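Local coordinates for protein Sb(V)-As(V) reductase (Leishmania major, PDB 2J6P) that reduces arsenate and antimonate, As(V) and Sb(V), and adopts a rhodanese-like fold related to that of Cdc25 phosphatases, at residues I44-I49 with E57-T62. Numbering follows the deposited sequence.
Sequences INMPTI and EKLAKT
Leu59 on helix 53-65 reaches across to Ile44 and Met46 and carries the whole helical side of this apolar contact, one methyl to each partner. With CG anti to the backbone N (chi1 -176°), its isobutyl group stretches away from the helix, and the fork at CG does the rest. Leu59 CD2 goes to the methionine, lying 3.9 Å from Met46 CG, while Leu59 CD1 turns to Ile44 CG2 at 4.2 Å. A branched tip suits this place, because a single residue meets two side chains, one on edge strand 44-45 and one just beyond its end.

Met46 runs past the leucine in the opposite direction. Its chain bends at both chi2 and chi3, which curls CG, SD and CE around one methyl; SD and CE are each 4.2 Å from Leu59 CD2. An unbranched, flexible thioether can fold in this way, whereas beta-branched Ile44 fits the strand and offers its CG2 methyl. Ile28 of the neighbouring strand 25-29 touches all three side chains. From helix 53-65 itself, Tyr56 also touches Met46 and Leu63 touches Ile44.

Beside the contact, one helical side chain bonds back to its own backbone. Thr62 OG1 donates to Lys58 O at 3.0 Å, tilted 33° from the carbonyl plane, and Thr62 N reaches the same oxygen from the other face, so Lys58 O takes two bonds.

No hydrogen bond links the segments. Helix 53-65 therefore packs over the parallel rhodanese sheet beside its edge strand here through largely buried hydrocarbon and a thioether, held by dispersion and exclusion of water.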
ATOM      1  N   ILE A  44       2.517  12.983  19.443  1.00 27.11           N
ATOM      2  CA  ILE A  44       2.727  14.052  18.483  1.00 26.87           C
ATOM      3  C   ILE A  44       2.411  13.564  17.089  1.00 26.04           C
ATOM      4  O   ILE A  44       3.029  12.607  16.630  1.00 25.26           O
ATOM      5  CB  ILE A  44       4.131  14.557  18.567  1.00 26.96           C
ATOM      6  CG1 ILE A  44       4.336  15.126  19.982  1.00 31.33           C
ATOM      7  CG2 ILE A  44       4.305  15.773  17.615  1.00 29.25           C
ATOM      8  CD1 ILE A  44       5.769  15.362  20.373  1.00 26.58           C
ATOM      9  N   ASN A  45       1.497  14.206  16.374  1.00 24.86           N
ATOM     10  CA  ASN A  45       1.129  13.661  15.046  1.00 24.16           C
ATOM     11  C   ASN A  45       2.047  14.170  13.982  1.00 23.51           C
ATOM     12  O   ASN A  45       2.078  15.338  13.730  1.00 21.85           O
ATOM     13  CB  ASN A  45      -0.423  13.893  14.688  1.00 25.83           C
ATOM     14  CG  ASN A  45      -0.940  13.091  13.334  1.00 29.12           C
ATOM     15  OD1 ASN A  45      -0.380  11.969  12.785  1.00 24.11           O
ATOM     16  ND2 ASN A  45      -1.958  13.742  12.741  1.00 28.77           N
ATOM     17  N   MET A  46       2.787  13.309  13.295  1.00 21.01           N
ATOM     18  CA  MET A  46       3.542  13.860  12.208  1.00 21.33           C
ATOM     19  C   MET A  46       3.218  12.950  11.036  1.00 19.75           C
ATOM     20  O   MET A  46       3.905  11.894  10.838  1.00 17.24           O
ATOM     21  CB  MET A  46       5.071  13.779  12.518  1.00 21.03           C
ATOM     22  CG  MET A  46       5.506  14.664  13.693  1.00 27.18           C
ATOM     23  SD  MET A  46       5.695  16.374  13.131  1.00 29.42           S
ATOM     24  CE  MET A  46       7.023  16.236  11.947  1.00 17.75           C
ATOM     25  N   PRO A  47       2.167  13.297  10.255  1.00 21.18           N
ATOM     26  CA  PRO A  47       1.736  12.268   9.281  1.00 19.63           C
ATOM     27  C   PRO A  47       2.824  12.156   8.228  1.00 18.62           C
ATOM     28  O   PRO A  47       3.207  13.154   7.511  1.00 17.79           O
ATOM     29  CB  PRO A  47       0.432  12.851   8.656  1.00 21.03           C
ATOM     30  CG  PRO A  47       0.306  14.217   9.238  1.00 23.25           C
ATOM     31  CD  PRO A  47       1.368  14.517  10.215  1.00 19.62           C
ATOM     32  N   THR A  48       3.368  10.972   8.121  1.00 18.52           N
ATOM     33  CA  THR A  48       4.438  10.748   7.101  1.00 16.62           C
ATOM     34  C   THR A  48       4.017  11.174   5.673  1.00 19.07           C
ATOM     35  O   THR A  48       4.833  11.661   4.883  1.00 18.40           O
ATOM     36  CB  THR A  48       4.818   9.259   7.127  1.00 15.21           C
ATOM     37  OG1 THR A  48       5.449   9.061   8.433  1.00 18.55           O
ATOM     38  CG2 THR A  48       5.920   8.953   6.027  1.00 17.60           C
ATOM     39  N   ILE A  49       2.744  10.958   5.316  1.00 17.61           N
ATOM     40  CA  ILE A  49       2.345  11.202   3.966  1.00 19.48           C
ATOM     41  C   ILE A  49       2.495  12.642   3.547  1.00 19.46           C
ATOM     42  O   ILE A  49       2.654  12.912   2.380  1.00 19.32           O
ATOM     43  CB  ILE A  49       0.891  10.614   3.773  1.00 21.06           C
ATOM     44  CG1 ILE A  49       0.463  10.583   2.377  1.00 20.42           C
ATOM     45  CG2 ILE A  49      -0.102  11.407   4.487  1.00 17.01           C
ATOM     46  CD1 ILE A  49      -1.055  10.050   2.327  1.00 20.19           C
ATOM     47  N   GLU A  57      12.714  19.149  11.084  1.00 16.33           N
ATOM     48  CA  GLU A  57      13.757  20.044  11.660  1.00 20.82           C
ATOM     49  C   GLU A  57      13.229  20.734  12.863  1.00 19.56           C
ATOM     50  O   GLU A  57      13.867  20.666  13.961  1.00 21.18           O
ATOM     51  CB  GLU A  57      14.228  21.060  10.618  1.00 15.78           C
ATOM     52  CG  GLU A  57      15.062  20.306   9.649  1.00 22.78           C
ATOM     53  CD  GLU A  57      15.412  21.159   8.390  1.00 31.73           C
ATOM     54  OE1 GLU A  57      15.218  22.368   8.440  1.00 34.14           O
ATOM     55  OE2 GLU A  57      15.820  20.599   7.362  1.00 38.67           O
ATOM     56  N   LYS A  58      11.990  21.229  12.776  1.00 23.67           N
ATOM     57  CA  LYS A  58      11.443  21.958  13.935  1.00 22.67           C
ATOM     58  C   LYS A  58      11.091  20.929  14.999  1.00 23.04           C
ATOM     59  O   LYS A  58      11.237  21.203  16.203  1.00 19.70           O
ATOM     60  CB  LYS A  58      10.139  22.704  13.548  1.00 25.15           C
ATOM     61  CG  LYS A  58      10.414  23.888  12.715  1.00 29.60           C
ATOM     62  CD  LYS A  58       9.160  24.595  12.012  1.00 30.07           C
ATOM     63  CE  LYS A  58       9.580  26.004  11.635  1.00 40.37           C
ATOM     64  NZ  LYS A  58       8.517  27.026  11.885  1.00 48.45           N
ATOM     65  N   LEU A  59      10.643  19.713  14.594  1.00 19.89           N
ATOM     66  CA  LEU A  59      10.420  18.755  15.697  1.00 20.21           C
ATOM     67  C   LEU A  59      11.771  18.390  16.426  1.00 20.01           C
ATOM     68  O   LEU A  59      11.791  18.220  17.647  1.00 16.68           O
ATOM     69  CB  LEU A  59       9.839  17.420  15.154  1.00 16.66           C
ATOM     70  CG  LEU A  59       9.477  16.392  16.227  1.00 22.14           C
ATOM     71  CD1 LEU A  59       8.357  16.859  17.332  1.00 23.85           C
ATOM     72  CD2 LEU A  59       8.928  15.067  15.461  1.00 21.44           C
ATOM     73  N   ALA A  60      12.833  18.191  15.634  1.00 17.46           N
ATOM     74  CA  ALA A  60      14.152  17.843  16.194  1.00 19.97           C
ATOM     75  C   ALA A  60      14.537  18.940  17.171  1.00 19.64           C
ATOM     76  O   ALA A  60      14.985  18.622  18.263  1.00 21.66           O
ATOM     77  CB  ALA A  60      15.212  17.710  15.031  1.00 17.88           C
ATOM     78  N   LYS A  61      14.429  20.223  16.797  1.00 21.95           N
ATOM     79  CA  LYS A  61      14.886  21.258  17.756  1.00 23.60           C
ATOM     80  C   LYS A  61      13.973  21.232  18.989  1.00 24.91           C
ATOM     81  O   LYS A  61      14.415  21.321  20.133  1.00 23.57           O
ATOM     82  CB  LYS A  61      14.752  22.627  17.056  1.00 23.62           C
ATOM     83  CG  LYS A  61      15.116  23.895  17.944  1.00 23.92           C
ATOM     84  CD  LYS A  61      15.053  25.123  17.048  1.00 30.42           C
ATOM     85  CE  LYS A  61      16.034  26.287  17.428  1.00 41.43           C
ATOM     86  NZ  LYS A  61      15.391  26.901  18.556  1.00 43.30           N
ATOM     87  N   THR A  62      12.649  21.077  18.767  1.00 24.32           N
ATOM     88  CA  THR A  62      11.705  21.106  19.913  1.00 25.24           C
ATOM     89  C   THR A  62      11.981  20.000  20.849  1.00 25.46           C
ATOM     90  O   THR A  62      12.035  20.193  22.075  1.00 24.96           O
ATOM     91  CB  THR A  62      10.241  21.005  19.435  1.00 24.97           C
ATOM     92  OG1 THR A  62       9.975  22.210  18.699  1.00 24.66           O
ATOM     93  CG2 THR A  62       9.248  21.028  20.624  1.00 27.73           C
TER